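Local structure of oxidoreductase (Corynebacterium diphtheriae, 3K20) at residues A[12-17]-A[49-54]; A[57-62]-A[73-78]; A[89-94]-A[119-124]. The protein is probably an FMN-binding oxidoreductase of the NADPH-dependent FMN reductase family, with a flavodoxin-like fold. All blocks are in the same frame, centred on the assembly; numbering follows the deposited sequence.

Contact 1 of 3, residues A[12-17]-A[49-54]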
# COMPACT_ATOMS: atom_id res chain seq x y z
N ARG A 12 -15.46 31.06 -5.57
CA ARG A 12 -14.75 29.80 -5.67
C ARG A 12 -15.72 28.63 -5.56
O ARG A 12 -16.68 28.69 -4.81
CB ARG A 12 -13.68 29.71 -4.59
CG ARG A 12 -12.36 30.36 -4.96
CD ARG A 12 -12.52 31.80 -5.40
NE ARG A 12 -11.23 32.45 -5.61
CZ ARG A 12 -10.34 32.08 -6.53
NH1 ARG A 12 -10.60 31.05 -7.33
NH2 ARG A 12 -9.20 32.73 -6.65
N THR A 13 -15.44 27.58 -6.33
CA THR A 13 -16.28 26.39 -6.36
C THR A 13 -15.61 25.16 -5.74
O THR A 13 -14.46 24.85 -6.03
CB THR A 13 -16.65 26.02 -7.80
OG1 THR A 13 -15.46 26.00 -8.60
CG2 THR A 13 -17.64 27.03 -8.37
N LEU A 14 -16.36 24.45 -4.90
CA LEU A 14 -15.86 23.26 -4.24
C LEU A 14 -16.76 22.05 -4.50
O LEU A 14 -17.92 22.05 -4.10
CB LEU A 14 -15.77 23.48 -2.73
CG LEU A 14 -15.32 22.25 -1.94
CD1 LEU A 14 -13.83 22.00 -2.17
CD2 LEU A 14 -15.62 22.44 -0.44
N ALA A 15 -16.23 21.03 -5.16
CA ALA A 15 -17.01 19.82 -5.43
C ALA A 15 -16.79 18.85 -4.27
O ALA A 15 -15.69 18.79 -3.71
CB ALA A 15 -16.57 19.17 -6.74
N VAL A 16 -17.82 18.10 -3.91
CA VAL A 16 -17.71 17.14 -2.82
C VAL A 16 -18.34 15.82 -3.23
O VAL A 16 -19.51 15.79 -3.58
CB VAL A 16 -18.42 17.62 -1.55
CG1 VAL A 16 -18.07 16.70 -0.39
CG2 VAL A 16 -18.04 19.06 -1.24
N ILE A 17 -17.57 14.74 -3.18
CA ILE A 17 -18.09 13.43 -3.53
C ILE A 17 -18.23 12.58 -2.28
O ILE A 17 -17.24 12.25 -1.63
CB ILE A 17 -17.15 12.69 -4.52
CG1 ILE A 17 -16.86 13.58 -5.74
CG2 ILE A 17 -17.80 11.38 -4.97
CD1 ILE A 17 -18.08 13.94 -6.56
N LEU A 49 -17.40 30.72 -0.98
CA LEU A 49 -17.22 29.37 -1.50
C LEU A 49 -18.56 28.68 -1.75
O LEU A 49 -19.38 28.54 -0.84
CB LEU A 49 -16.37 28.57 -0.50
CG LEU A 49 -15.52 27.36 -0.92
CD1 LEU A 49 -16.22 26.09 -0.49
CD2 LEU A 49 -15.22 27.38 -2.41
N SER A 50 -18.77 28.25 -2.99
CA SER A 50 -19.99 27.54 -3.37
C SER A 50 -19.69 26.04 -3.36
O SER A 50 -18.89 25.56 -4.16
CB SER A 50 -20.42 27.98 -4.77
OG SER A 50 -21.54 27.24 -5.21
N VAL A 51 -20.34 25.31 -2.45
CA VAL A 51 -20.11 23.87 -2.35
C VAL A 51 -21.23 23.00 -2.93
O VAL A 51 -22.37 23.03 -2.48
CB VAL A 51 -19.84 23.46 -0.86
CG1 VAL A 51 -20.80 24.18 0.05
CG2 VAL A 51 -19.99 21.93 -0.68
N SER A 52 -20.87 22.22 -3.95
CA SER A 52 -21.78 21.31 -4.63
C SER A 52 -21.47 19.87 -4.23
O SER A 52 -20.45 19.31 -4.63
CB SER A 52 -21.63 21.47 -6.14
OG SER A 52 -22.29 20.42 -6.83
N THR A 53 -22.35 19.26 -3.45
CA THR A 53 -22.12 17.89 -3.01
C THR A 53 -22.87 16.85 -3.84
O THR A 53 -24.03 17.05 -4.20
CB THR A 53 -22.51 17.71 -1.55
OG1 THR A 53 -21.87 18.71 -0.76
CG2 THR A 53 -22.08 16.34 -1.04
N ILE A 54 -22.20 15.74 -4.13
CA ILE A 54 -22.81 14.66 -4.89
C ILE A 54 -22.81 13.38 -4.06
O ILE A 54 -21.76 12.96 -3.58
CB ILE A 54 -22.05 14.38 -6.22
CG1 ILE A 54 -22.26 15.52 -7.21
CG2 ILE A 54 -22.57 13.09 -6.85
CD1 ILE A 54 -21.46 16.78 -6.91
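Arg12 O accepts from Ser50 N at 2.8 Å in an almost straight bond, and so opens the pairing of strand 12-17 with strand 49-54. CD2 of Leu49 lies alongside CB of Arg12 at 3.5 Å. The Arg12 guanidinium turns away from this strand, and its NE makes a salt bridge to Glu47. Thr13 shares its register with Ser50, but its own N-H faces the other way, to OD2 of Asp87. Leu14 N binds Ser50 O, and Leu14 O takes Ser52 N. The Leu14 side chain meets Leu49 at an angle, with CB 3.5 Å from CD1 of Leu49. Ser35 of helix 26-44 lies against Leu14. Val16 repeats the backbone pattern, with its N on Ser52 O and its O on Ile54 N. Its CG2 is anti to the carbonyl carbon, and this branch reaches CG2 of Val51 at 3.5 Å. CB of Val16 faces OG1 of Thr53 at 3.7 Å. On the other face of the sheet, Ile17 and Ile54 run side by side, and CD1 of Ile17 touches CB of Ile54 at 4.0 Å. Two parallel strands joined through helix 26-44 form a beta-alpha-beta unit, here the edge of the parallel sheet of a flavodoxin-like fold.

Contact 2 of 3, residues A[57-62]-A[73-78]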
# COMPACT_ATOMS: atom_id res chain seq x y z
N SER A 57 -24.62 7.31 -4.12
CA SER A 57 -25.73 6.36 -4.07
C SER A 57 -26.89 6.84 -4.93
O SER A 57 -27.81 6.07 -5.22
CB SER A 57 -26.20 6.17 -2.63
OG SER A 57 -26.73 7.38 -2.11
N GLU A 58 -26.87 8.10 -5.35
CA GLU A 58 -27.94 8.63 -6.18
C GLU A 58 -27.53 8.69 -7.65
O GLU A 58 -28.25 9.23 -8.48
CB GLU A 58 -28.35 10.02 -5.69
CG GLU A 58 -28.59 10.06 -4.18
CD GLU A 58 -29.07 11.41 -3.67
OE1 GLU A 58 -28.49 12.45 -4.06
OE2 GLU A 58 -30.03 11.43 -2.86
N LEU A 59 -26.36 8.14 -7.95
CA LEU A 59 -25.86 8.10 -9.32
C LEU A 59 -25.69 6.65 -9.76
O LEU A 59 -25.13 6.37 -10.82
CB LEU A 59 -24.52 8.81 -9.44
CG LEU A 59 -24.53 10.33 -9.48
CD1 LEU A 59 -23.10 10.83 -9.64
CD2 LEU A 59 -25.41 10.80 -10.64
N ILE A 60 -26.18 5.74 -8.93
CA ILE A 60 -26.06 4.32 -9.21
C ILE A 60 -26.53 3.92 -10.60
O ILE A 60 -25.75 3.37 -11.37
CB ILE A 60 -26.78 3.52 -8.12
CG1 ILE A 60 -25.90 3.51 -6.86
CG2 ILE A 60 -27.09 2.11 -8.60
CD1 ILE A 60 -26.48 2.78 -5.69
N PRO A 61 -27.79 4.21 -10.95
CA PRO A 61 -28.19 3.81 -12.30
C PRO A 61 -27.29 4.36 -13.40
O PRO A 61 -27.03 3.68 -14.39
CB PRO A 61 -29.63 4.33 -12.41
CG PRO A 61 -29.68 5.46 -11.45
CD PRO A 61 -28.88 4.92 -10.28
N ASP A 62 -26.79 5.58 -13.23
CA ASP A 62 -25.93 6.18 -14.24
C ASP A 62 -24.58 5.48 -14.33
O ASP A 62 -24.00 5.36 -15.41
CB ASP A 62 -25.73 7.66 -13.93
CG ASP A 62 -27.05 8.39 -13.78
OD1 ASP A 62 -27.75 8.17 -12.76
OD2 ASP A 62 -27.38 9.19 -14.68
N THR A 73 -24.64 8.99 -19.29
CA THR A 73 -25.93 9.66 -19.34
C THR A 73 -25.68 11.17 -19.31
O THR A 73 -24.55 11.61 -19.09
CB THR A 73 -26.79 9.30 -18.13
OG1 THR A 73 -26.17 9.78 -16.94
CG2 THR A 73 -26.97 7.79 -18.05
N THR A 74 -26.72 11.95 -19.55
CA THR A 74 -26.57 13.40 -19.55
C THR A 74 -26.31 13.88 -18.13
O THR A 74 -25.49 14.77 -17.90
CB THR A 74 -27.84 14.10 -20.07
OG1 THR A 74 -28.00 13.78 -21.46
CG2 THR A 74 -27.73 15.61 -19.90
N LYS A 75 -27.02 13.28 -17.18
CA LYS A 75 -26.88 13.64 -15.78
C LYS A 75 -25.43 13.44 -15.33
O LYS A 75 -24.86 14.27 -14.61
CB LYS A 75 -27.83 12.79 -14.94
CG LYS A 75 -27.90 13.15 -13.47
CD LYS A 75 -28.96 12.28 -12.79
CE LYS A 75 -29.00 12.52 -11.29
NZ LYS A 75 -29.84 11.50 -10.60
N LEU A 76 -24.83 12.35 -15.77
CA LEU A 76 -23.45 12.03 -15.41
C LEU A 76 -22.45 12.92 -16.13
O LEU A 76 -21.47 13.36 -15.54
CB LEU A 76 -23.16 10.55 -15.72
CG LEU A 76 -21.77 10.00 -15.40
CD1 LEU A 76 -21.46 10.19 -13.92
CD2 LEU A 76 -21.72 8.53 -15.76
N GLU A 77 -22.71 13.18 -17.40
CA GLU A 77 -21.84 14.02 -18.20
C GLU A 77 -21.72 15.42 -17.59
O GLU A 77 -20.64 16.02 -17.62
CB GLU A 77 -22.36 14.09 -19.63
CG GLU A 77 -21.68 15.12 -20.53
CD GLU A 77 -20.17 14.95 -20.58
OE1 GLU A 77 -19.70 13.80 -20.80
OE2 GLU A 77 -19.45 15.97 -20.41
N GLU A 78 -22.82 15.93 -17.03
CA GLU A 78 -22.83 17.26 -16.43
C GLU A 78 -22.12 17.29 -15.08
O GLU A 78 -21.46 18.26 -14.72
CB GLU A 78 -24.27 17.74 -16.24
CG GLU A 78 -25.10 17.70 -17.50
CD GLU A 78 -26.47 18.32 -17.31
OE1 GLU A 78 -27.16 17.98 -16.32
OE2 GLU A 78 -26.85 19.15 -18.16
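A helix N-cap is the centre of this contact, where Thr73 at the start of helix 74-85 meets Asp62 in helix 60-67. OG1 of Thr73 donates to OD2 of Asp62 at 2.6 Å, using the carboxylate lone pair that points away from OD1. The same OG1 accepts from Leu76 N at 3.1 Å, with an N-H...O angle of 154°. One hydroxyl therefore caps its own helix and ties it to the other. The torsion of Thr73 (chi1 64°) sets OG1 between the backbone N and the carbonyl carbon, where it can serve both partners. The two side chains cross at about a right angle. The carboxylate also lies near the N-terminal end of helix 74-85, so the helix dipole would probably favour its negative charge. The contact thus joins the first turns of two consecutive helices, which in this flavodoxin-like fold follow strand 49-55 and precede strand 88-94 in the chain. Lys75 extends from the first turn of its helix past Asp62, with CB 3.6 Å from OD2 of Asp62. The Lys75 chain passes Leu59 obliquely, with CE 4.0 Å from CD2 of Leu59. At the tip, NZ makes a weak hydrogen bond of 3.5 Å to the backbone O of Glu58. OD1 of Asp62 is 4.5 Å from this ammonium, too far for a salt bridge. CD2 of Leu76 also lies 3.9 Å from the backbone O of Asp62.

Contact 3 of 3, residues A[89-94]-A[119-124]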
# COMPACT_ATOMS: atom_id res chain seq x y z
N LEU A 89 -11.63 20.10 -4.37
CA LEU A 89 -12.34 18.85 -4.26
C LEU A 89 -12.19 18.16 -2.91
O LEU A 89 -11.12 18.17 -2.30
CB LEU A 89 -11.87 17.90 -5.36
CG LEU A 89 -12.30 16.44 -5.22
CD1 LEU A 89 -13.82 16.36 -5.37
CD2 LEU A 89 -11.58 15.58 -6.26
N VAL A 90 -13.28 17.56 -2.45
CA VAL A 90 -13.30 16.81 -1.20
C VAL A 90 -13.91 15.46 -1.55
O VAL A 90 -14.97 15.41 -2.19
CB VAL A 90 -14.18 17.47 -0.12
CG1 VAL A 90 -14.18 16.60 1.14
CG2 VAL A 90 -13.68 18.86 0.20
N VAL A 91 -13.25 14.37 -1.17
CA VAL A 91 -13.79 13.05 -1.43
C VAL A 91 -13.86 12.28 -0.11
O VAL A 91 -12.91 12.30 0.67
CB VAL A 91 -12.94 12.28 -2.46
CG1 VAL A 91 -12.98 13.03 -3.79
CG2 VAL A 91 -11.51 12.15 -1.98
N ALA A 92 -15.00 11.64 0.14
CA ALA A 92 -15.22 10.90 1.38
C ALA A 92 -15.80 9.51 1.13
O ALA A 92 -16.66 9.33 0.25
CB ALA A 92 -16.15 11.69 2.31
N THR A 93 -15.36 8.52 1.90
CA THR A 93 -15.87 7.17 1.71
C THR A 93 -15.91 6.34 2.98
O THR A 93 -15.14 6.58 3.92
CB THR A 93 -15.02 6.38 0.69
OG1 THR A 93 -15.43 5.00 0.67
CG2 THR A 93 -13.53 6.44 1.06
N PRO A 94 -16.83 5.37 3.03
CA PRO A 94 -16.97 4.47 4.18
C PRO A 94 -15.88 3.43 3.96
O PRO A 94 -15.34 3.31 2.85
CB PRO A 94 -18.35 3.85 3.97
CG PRO A 94 -19.07 4.83 3.09
CD PRO A 94 -18.00 5.26 2.14
N MSE A 119 -6.01 19.16 -9.62
CA MSE A 119 -7.10 19.41 -8.69
C MSE A 119 -6.74 19.37 -7.20
O MSE A 119 -6.29 18.35 -6.68
CB MSE A 119 -8.25 18.43 -8.94
CG MSE A 119 -9.45 18.63 -8.01
SE MSE A 119 -10.42 20.30 -8.28
CE MSE A 119 -11.43 19.81 -9.86
N PRO A 120 -6.92 20.50 -6.50
CA PRO A 120 -6.63 20.56 -5.06
C PRO A 120 -7.64 19.63 -4.39
O PRO A 120 -8.83 19.72 -4.67
CB PRO A 120 -6.88 22.03 -4.72
CG PRO A 120 -6.51 22.73 -5.99
CD PRO A 120 -7.15 21.85 -7.04
N THR A 121 -7.17 18.76 -3.50
CA THR A 121 -8.08 17.79 -2.90
C THR A 121 -7.82 17.38 -1.46
O THR A 121 -6.68 17.28 -1.01
CB THR A 121 -8.06 16.50 -3.75
OG1 THR A 121 -8.40 16.82 -5.10
CG2 THR A 121 -9.03 15.48 -3.19
N ILE A 122 -8.91 17.12 -0.74
CA ILE A 122 -8.80 16.64 0.63
C ILE A 122 -9.39 15.24 0.58
O ILE A 122 -10.50 15.06 0.10
CB ILE A 122 -9.64 17.46 1.62
CG1 ILE A 122 -9.07 18.87 1.76
CG2 ILE A 122 -9.67 16.76 2.97
CD1 ILE A 122 -9.81 19.71 2.79
N ILE A 123 -8.64 14.24 1.03
CA ILE A 123 -9.17 12.88 1.04
C ILE A 123 -9.67 12.57 2.44
O ILE A 123 -9.00 12.87 3.43
CB ILE A 123 -8.11 11.82 0.64
CG1 ILE A 123 -6.84 12.00 1.47
CG2 ILE A 123 -7.82 11.89 -0.86
CD1 ILE A 123 -5.82 10.92 1.23
N ALA A 124 -10.86 11.97 2.53
CA ALA A 124 -11.47 11.64 3.81
C ALA A 124 -12.14 10.27 3.81
O ALA A 124 -12.54 9.76 2.77
CB ALA A 124 -12.50 12.70 4.19
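Leu89 packs against Met119 and Thr121 at the start of the pairing of segments 89-94 and 119-124. Its CB lies 3.7 Å from CG of Met119, a selenomethionine, and 3.6 Å from OG1 of Thr121. Farther out, CG of Leu89 sits 4.0 Å from CG2 of Thr121. At the tip, CD2 lies 3.6 Å from OG1 of Thr121. The other branch, CD1, turns to strand 12-18 and packs against Ala15 O. CG is anti to the backbone N (chi1 168°), which sets the side chain alongside Thr121, both pointing the same way. On the same face, CG2 of Val91 meets CG2 of Ile123 at 3.9 Å. On the other face, Ala92 and Ala124 are paired. Leu89 N binds Pro120 O, Leu89 O takes Ile122 N, Val91 N binds Ile122 O and Val91 O takes Ala124 N. Thr93 N reaches Ala124 O at 3.2 Å from above the carbonyl plane. Leu140 and Leu144 of helix 135-146 cover the face of Thr121 and Ile123, while Leu182 of helix 165-186 packs on Val90 and Ile122. Strand 88-94, helix 102-109 and strand 120-127 make up a beta-alpha-beta crossover, and this parallel pairing lies in the buried middle of the sheet.

Overall arrangement
From the N terminus, strand 12-18 leads through helix 26-44 to strand 49-55, and contact 1 closes this first loop. The chain then enters helix 60-67, and contact 2 closes a short loop where helix 74-85 begins. Helix 74-85 leads into strand 88-94, and after helix 102-109 contact 3 closes the third loop. The three follow in series; none nests in or crosses another. Contacts 1 and 3 belong to one parallel sheet and meet where strands 12-18 and 88-94 are neighbours, with Ile17 probably hydrogen-bonded to Val90 and Ala92. Contact 2 joins contact 1 through packing of Leu59 on Ile54. It does not touch contact 3, whose nearest atoms are about 9 Å away.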